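Local coordinates for protein D-galactonate dehydratase family member RspA (Pantoea ananatis, PDB 3T6C) that dehydrates D-gluconate to 2-dehydro-3-deoxy-D-gluconate with low activity in vitro, using one magnesium ion per subunit, at residues V71-I75 / D76-A80; E160-A163 / R164-E168. One frame throughout, in Å; residues are numbered along the deposited sequence.

Interaction 1 of 2, residues V71-I75 / D76-A80; sequences VQSAI and DEYLA
Asp76 lies one helical turn after Gln72, and its side chain meets the preceding turn atom by atom. CB rests 3.4 Å and CG 3.5 Å from Gln72 O, the carbonyl that also takes the straight bond from Asp76 N (2.8 Å, N-H...O 169°). The chi1 of -72° sets CG beside the backbone N, on the side of Gln72, bringing OD2 within 3.4 Å of Gln72 CG. A water donates to OD2 at 2.7 Å and accepts from Gln72 NE2 at 2.9 Å. OD1 is hydrogen-bonded to Thr34 OG1 on strand 29-37. The carboxylate offers two acceptor oxygens, one for the water and one for Thr34; the extended Gln72 brings an N-H to the water.

Beyond this pair helix 68-83 widens into a pi-type turn at 76-79: Leu79 N reaches back five residues to Ala74 O (3.3 Å), and Ala80 N likewise to Ile75 O (2.8 Å). Ala74, Ile75 and Leu79 pack on Ala113 of helix 108-129, whereas Tyr78 OH is hydrogen-bonded to Tyr69 N of the second subunit. This chemistry implies an N-terminal-domain helix with apolar side chains mainly towards its sheet and helix 108-129, and polar groups towards strand, water and neighbouring subunit.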
ATOM      1  N   VAL A  71      11.951   2.647 -40.632  1.00  9.68           N
ATOM      2  CA  VAL A  71      11.344   1.314 -40.648  1.00  8.77           C
ATOM      3  C   VAL A  71      11.783   0.468 -41.848  1.00 10.55           C
ATOM      4  O   VAL A  71      12.111  -0.711 -41.667  1.00 10.71           O
ATOM      5  CB  VAL A  71       9.793   1.433 -40.570  1.00  9.52           C
ATOM      6  CG1 VAL A  71       9.122   0.052 -40.662  1.00  9.01           C
ATOM      7  CG2 VAL A  71       9.389   2.132 -39.317  1.00 10.13           C
ATOM      8  N   GLN A  72      11.813   1.048 -43.050  1.00  9.87           N
ATOM      9  CA  GLN A  72      12.299   0.306 -44.205  1.00 10.00           C
ATOM     10  C   GLN A  72      13.710  -0.219 -43.982  1.00 10.42           C
ATOM     11  O   GLN A  72      13.977  -1.369 -44.316  1.00 11.90           O
ATOM     12  CB  GLN A  72      12.235   1.189 -45.460  1.00 12.12           C
ATOM     13  CG  GLN A  72      12.823   0.478 -46.674  1.00 12.36           C
ATOM     14  CD  GLN A  72      12.754   1.377 -47.864  1.00 13.05           C
ATOM     15  OE1 GLN A  72      13.219   2.514 -47.821  1.00 14.32           O
ATOM     16  NE2 GLN A  72      12.161   0.890 -48.924  1.00 18.81           N
ATOM     17  N   SER A  73      14.613   0.588 -43.434  0.67 10.93           N
ATOM     18  CA  SER A  73      15.949   0.080 -43.141  0.67  9.86           C
ATOM     19  C   SER A  73      15.904  -1.058 -42.102  0.67 10.30           C
ATOM     20  O   SER A  73      16.540  -2.110 -42.238  0.67 11.35           O
ATOM     21  CB  SER A  73      16.822   1.219 -42.600  0.67 12.57           C
ATOM     22  OG  SER A  73      18.142   0.776 -42.388  0.67 13.28           O
ATOM     23  N   ALA A  74      15.150  -0.847 -41.035  1.00  8.89           N
ATOM     24  CA  ALA A  74      15.066  -1.851 -39.953  1.00  9.93           C
ATOM     25  C   ALA A  74      14.592  -3.207 -40.482  1.00 10.19           C
ATOM     26  O   ALA A  74      14.946  -4.287 -39.947  1.00 10.66           O
ATOM     27  CB  ALA A  74      14.147  -1.327 -38.792  1.00 11.80           C
ATOM     28  N   ILE A  75      13.769  -3.191 -41.532  1.00 10.66           N
ATOM     29  CA  ILE A  75      13.345  -4.438 -42.193  1.00 10.31           C
ATOM     30  C   ILE A  75      14.407  -4.911 -43.214  1.00 11.57           C
ATOM     31  O   ILE A  75      14.979  -6.016 -43.068  1.00 12.68           O
ATOM     32  CB  ILE A  75      12.008  -4.251 -42.906  1.00 10.13           C
ATOM     33  CG1 ILE A  75      10.899  -3.884 -41.880  1.00 10.45           C
ATOM     34  CG2 ILE A  75      11.669  -5.541 -43.697  1.00  9.91           C
ATOM     35  CD1 ILE A  75       9.650  -3.259 -42.535  1.00 12.99           C
ATOM     36  N   ASP A  76      14.681  -4.082 -44.223  1.00  9.48           N
ATOM     37  CA  ASP A  76      15.518  -4.547 -45.336  1.00 11.71           C
ATOM     38  C   ASP A  76      16.943  -4.893 -44.961  1.00 12.67           C
ATOM     39  O   ASP A  76      17.521  -5.821 -45.533  1.00 13.04           O
ATOM     40  CB  ASP A  76      15.563  -3.490 -46.435  1.00 12.02           C
ATOM     41  CG  ASP A  76      14.229  -3.375 -47.198  1.00 16.74           C
ATOM     42  OD1 ASP A  76      13.321  -4.216 -47.010  1.00 19.80           O
ATOM     43  OD2 ASP A  76      14.082  -2.442 -48.007  1.00 20.92           O
ATOM     44  N   GLU A  77      17.537  -4.134 -44.057  0.53 10.48           N
ATOM     45  CA  GLU A  77      18.940  -4.363 -43.725  0.53 11.38           C
ATOM     46  C   GLU A  77      19.121  -5.372 -42.615  0.53 11.36           C
ATOM     47  O   GLU A  77      20.224  -5.913 -42.455  0.53 14.28           O
ATOM     48  CB  GLU A  77      19.628  -3.036 -43.326  0.53 13.63           C
ATOM     49  CG  GLU A  77      19.631  -1.944 -44.408  0.53 14.09           C
ATOM     50  CD  GLU A  77      20.246  -2.363 -45.736  0.53 18.31           C
ATOM     51  OE1 GLU A  77      21.044  -3.328 -45.788  0.53 20.29           O
ATOM     52  OE2 GLU A  77      19.920  -1.714 -46.743  0.53 20.63           O
ATOM     53  N   TYR A  78      18.060  -5.617 -41.840  1.00  9.87           N
ATOM     54  CA  TYR A  78      18.187  -6.454 -40.626  1.00  9.06           C
ATOM     55  C   TYR A  78      17.212  -7.647 -40.582  1.00  9.40           C
ATOM     56  O   TYR A  78      17.640  -8.816 -40.687  1.00  9.91           O
ATOM     57  CB  TYR A  78      18.059  -5.567 -39.352  1.00 12.09           C
ATOM     58  CG  TYR A  78      19.122  -4.505 -39.334  1.00  9.42           C
ATOM     59  CD1 TYR A  78      20.425  -4.803 -38.892  1.00 12.14           C
ATOM     60  CD2 TYR A  78      18.851  -3.187 -39.764  1.00  9.23           C
ATOM     61  CE1 TYR A  78      21.400  -3.865 -38.913  1.00 10.70           C
ATOM     62  CE2 TYR A  78      19.843  -2.218 -39.771  1.00  9.93           C
ATOM     63  CZ  TYR A  78      21.113  -2.569 -39.322  1.00  9.75           C
ATOM     64  OH  TYR A  78      22.102  -1.592 -39.316  1.00 11.50           O
ATOM     65  N   LEU A  79      15.917  -7.367 -40.411  1.00 11.22           N
ATOM     66  CA  LEU A  79      14.975  -8.491 -40.261  1.00 10.63           C
ATOM     67  C   LEU A  79      14.887  -9.369 -41.520  1.00 10.87           C
ATOM     68  O   LEU A  79      14.778 -10.587 -41.397  1.00 10.88           O
ATOM     69  CB  LEU A  79      13.560  -8.021 -39.859  1.00 10.34           C
ATOM     70  CG  LEU A  79      13.525  -7.286 -38.530  1.00 11.60           C
ATOM     71  CD1 LEU A  79      12.024  -7.093 -38.092  1.00 12.33           C
ATOM     72  CD2 LEU A  79      14.270  -8.086 -37.477  1.00 12.51           C
ATOM     73  N   ALA A  80      14.993  -8.777 -42.720  1.00  9.36           N
ATOM     74  CA  ALA A  80      14.907  -9.570 -43.953  1.00 11.90           C
ATOM     75  C   ALA A  80      16.063 -10.619 -44.007  1.00 11.17           C
ATOM     76  O   ALA A  80      15.779 -11.810 -44.096  1.00 11.75           O
ATOM     77  CB  ALA A  80      14.926  -8.637 -45.201  1.00 11.11           C
TER
HETATM   78  O   HOH W   1      12.366  -1.745 -49.991  1.00 38.30           O

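Interaction 2 of 2, residues E160-A163 / R164-E168; sequences EDSA and RAKME
Glu160 and Arg164, an i to i+4 pair on the helix of a beta-alpha-beta unit, run side by side and point the same way. The unit is strand 145-151, helix 156-168 and strand 173-176, part of the barrel domain of this enolase-superfamily protein. Both chains leave the helix with CG anti to the backbone N (chi1 173° in Glu160), which sets them off in step; Arg164 then bends at chi3, turning its guanidinium back to the acid.

The two flat groups are steeply inclined, their planes 75° apart. Of the two carboxylate oxygens only Glu160 OE2 meets the arginine: it lies at the guanidinium edge and takes both terminal nitrogens, NH2 at 2.9 Å through its anti lone pair and NH1 at 3.0 Å from a point 35° out of the carboxylate plane. The other oxygen, OE1, is hydrogen-bonded to His232 NE2 on helix 219-237. Glutamate thus suits a buried position where one carboxylate links its own helix to helix 219-237, and its negative charge is probably stabilised by the arginine.

Asp161 completes the salt-bridge network more loosely. Its carboxylate is also inclined to the guanidinium, and OD1 makes only a long salt bridge to NH1, at 3.9 Å.

Ala163 packs on Leu237 of helix 219-237, where its small side chain probably permits a close approach. Another face turns to the strands: the side chain of Lys166 touches Val149, Thr151 and Ile174, while Met167 also packs on Ile174, the methylenes of both offering apolar surface. Between Asp161 and Arg164 a water fills in for the long bridge, donating to Asp161 OD1 at 2.6 Å and accepting from Arg164 NH1 at 3.1 Å.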
ATOM      1  N   GLU A 160     -22.570  18.997 -34.761  1.00 11.82           N
ATOM      2  CA  GLU A 160     -23.895  18.382 -34.687  1.00 12.88           C
ATOM      3  C   GLU A 160     -24.347  17.902 -36.052  1.00 12.36           C
ATOM      4  O   GLU A 160     -24.840  16.775 -36.196  1.00 14.25           O
ATOM      5  CB  GLU A 160     -24.908  19.387 -34.122  1.00 11.81           C
ATOM      6  CG  GLU A 160     -26.373  18.904 -34.164  1.00 15.81           C
ATOM      7  CD  GLU A 160     -27.376  20.043 -34.066  1.00 16.97           C
ATOM      8  OE1 GLU A 160     -27.011  21.180 -33.674  1.00 18.40           O
ATOM      9  OE2 GLU A 160     -28.592  19.790 -34.329  1.00 20.13           O
ATOM     10  N   ASP A 161     -24.194  18.735 -37.081  1.00 13.75           N
ATOM     11  CA  ASP A 161     -24.671  18.338 -38.405  1.00 13.70           C
ATOM     12  C   ASP A 161     -23.894  17.132 -38.916  1.00 14.95           C
ATOM     13  O   ASP A 161     -24.434  16.241 -39.558  1.00 14.47           O
ATOM     14  CB  ASP A 161     -24.491  19.474 -39.423  1.00 15.38           C
ATOM     15  CG  ASP A 161     -25.480  20.625 -39.232  1.00 19.79           C
ATOM     16  OD1 ASP A 161     -26.588  20.413 -38.714  1.00 23.08           O
ATOM     17  OD2 ASP A 161     -25.107  21.747 -39.621  1.00 21.67           O
ATOM     18  N   SER A 162     -22.597  17.125 -38.682  1.00 11.63           N
ATOM     19  CA  SER A 162     -21.769  16.008 -39.115  1.00 11.97           C
ATOM     20  C   SER A 162     -22.167  14.701 -38.399  1.00 13.89           C
ATOM     21  O   SER A 162     -22.277  13.622 -39.006  1.00 12.60           O
ATOM     22  CB  SER A 162     -20.305  16.322 -38.813  1.00 14.37           C
ATOM     23  OG  SER A 162     -19.507  15.182 -39.200  1.00 20.98           O
ATOM     24  N   ALA A 163     -22.362  14.798 -37.096  1.00 12.74           N
ATOM     25  CA  ALA A 163     -22.712  13.609 -36.317  1.00 11.97           C
ATOM     26  C   ALA A 163     -24.080  13.087 -36.763  1.00 13.37           C
ATOM     27  O   ALA A 163     -24.260  11.879 -36.883  1.00 12.51           O
ATOM     28  CB  ALA A 163     -22.691  13.910 -34.842  1.00 14.56           C
ATOM     29  N   ARG A 164     -25.036  13.987 -36.995  1.00 12.51           N
ATOM     30  CA  ARG A 164     -26.379  13.587 -37.396  1.00 11.84           C
ATOM     31  C   ARG A 164     -26.290  12.841 -38.723  1.00 11.27           C
ATOM     32  O   ARG A 164     -26.940  11.827 -38.907  1.00 14.72           O
ATOM     33  CB  ARG A 164     -27.285  14.804 -37.515  1.00 13.79           C
ATOM     34  CG  ARG A 164     -28.631  14.435 -38.049  1.00 18.66           C
ATOM     35  CD  ARG A 164     -29.619  15.619 -37.996  1.00 25.25           C
ATOM     36  NE  ARG A 164     -29.966  15.954 -36.608  1.00 33.42           N
ATOM     37  CZ  ARG A 164     -29.637  17.101 -36.024  1.00 28.29           C
ATOM     38  NH1 ARG A 164     -28.965  18.012 -36.733  1.00 32.37           N
ATOM     39  NH2 ARG A 164     -30.004  17.346 -34.746  1.00 24.96           N
ATOM     40  N   ALA A 165     -25.444  13.307 -39.649  1.00 13.17           N
ATOM     41  CA  ALA A 165     -25.279  12.614 -40.922  1.00 14.39           C
ATOM     42  C   ALA A 165     -24.709  11.197 -40.707  1.00 16.96           C
ATOM     43  O   ALA A 165     -25.214  10.248 -41.303  1.00 16.40           O
ATOM     44  CB  ALA A 165     -24.343  13.401 -41.864  1.00 13.68           C
ATOM     45  N   LYS A 166     -23.689  11.050 -39.838  1.00 10.08           N
ATOM     46  CA  LYS A 166     -23.126   9.722 -39.532  1.00 10.63           C
ATOM     47  C   LYS A 166     -24.207   8.783 -38.956  1.00 13.27           C
ATOM     48  O   LYS A 166     -24.261   7.587 -39.291  1.00 13.13           O
ATOM     49  CB  LYS A 166     -21.964   9.824 -38.546  1.00 11.05           C
ATOM     50  CG  LYS A 166     -20.772  10.657 -39.043  1.00 15.46           C
ATOM     51  CD  LYS A 166     -20.195  10.251 -40.369  1.00 19.72           C
ATOM     52  CE  LYS A 166     -18.984  11.158 -40.594  1.00 24.18           C
ATOM     53  NZ  LYS A 166     -18.311  10.860 -41.883  1.00 26.05           N
ATOM     54  N   MET A 167     -25.063   9.330 -38.106  1.00 12.13           N
ATOM     55  CA  MET A 167     -26.181   8.537 -37.551  1.00 11.67           C
ATOM     56  C   MET A 167     -27.126   8.101 -38.668  1.00 14.16           C
ATOM     57  O   MET A 167     -27.591   6.954 -38.671  1.00 15.16           O
ATOM     58  CB  MET A 167     -26.944   9.348 -36.504  1.00 14.73           C
ATOM     59  CG  MET A 167     -26.101   9.548 -35.225  1.00 15.18           C
ATOM     60  SD  MET A 167     -26.885  10.768 -34.144  1.00 18.27           S
ATOM     61  CE  MET A 167     -28.309   9.869 -33.561  1.00 17.86           C
ATOM     62  N   GLU A 168     -27.415   9.008 -39.602  0.55 13.83           N
ATOM     63  CA  GLU A 168     -28.303   8.669 -40.717  0.55 13.10           C
ATOM     64  C   GLU A 168     -27.698   7.561 -41.580  0.55 11.44           C
ATOM     65  O   GLU A 168     -28.429   6.715 -42.125  0.55 19.32           O
ATOM     66  CB  GLU A 168     -28.629   9.918 -41.555  0.55 14.31           C
ATOM     67  CG  GLU A 168     -29.574  10.865 -40.823  0.55 21.36           C
ATOM     68  CD  GLU A 168     -30.853  10.170 -40.383  0.55 28.35           C
ATOM     69  OE1 GLU A 168     -31.511   9.562 -41.253  0.55 34.77           O
ATOM     70  OE2 GLU A 168     -31.179  10.207 -39.172  0.55 37.05           O
TER
HETATM   71  O   HOH W   2     -28.087  18.459 -39.689  1.00 32.18           O

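Overall arrangement
Interaction 1 and interaction 2 each join successive turns within their own helix, but they belong to different domains and lie on opposite sides of the chain's centre. Their centres are 43 Å apart and their nearest atoms about 29 Å. Residues 71-80 lie away from the chain's own annotated sites, and one face meets a second subunit; the Tyr78 side chain is about 12 Å from a bound D-gluconate. Residues 160-168 meet no other protein chain of the assembly and belong to the barrel domain, where the Lys166 side chain is about 6 Å from that of His150, probably a substrate-binding residue by analogy with relatives, and about 14 Å from a different D-gluconate molecule.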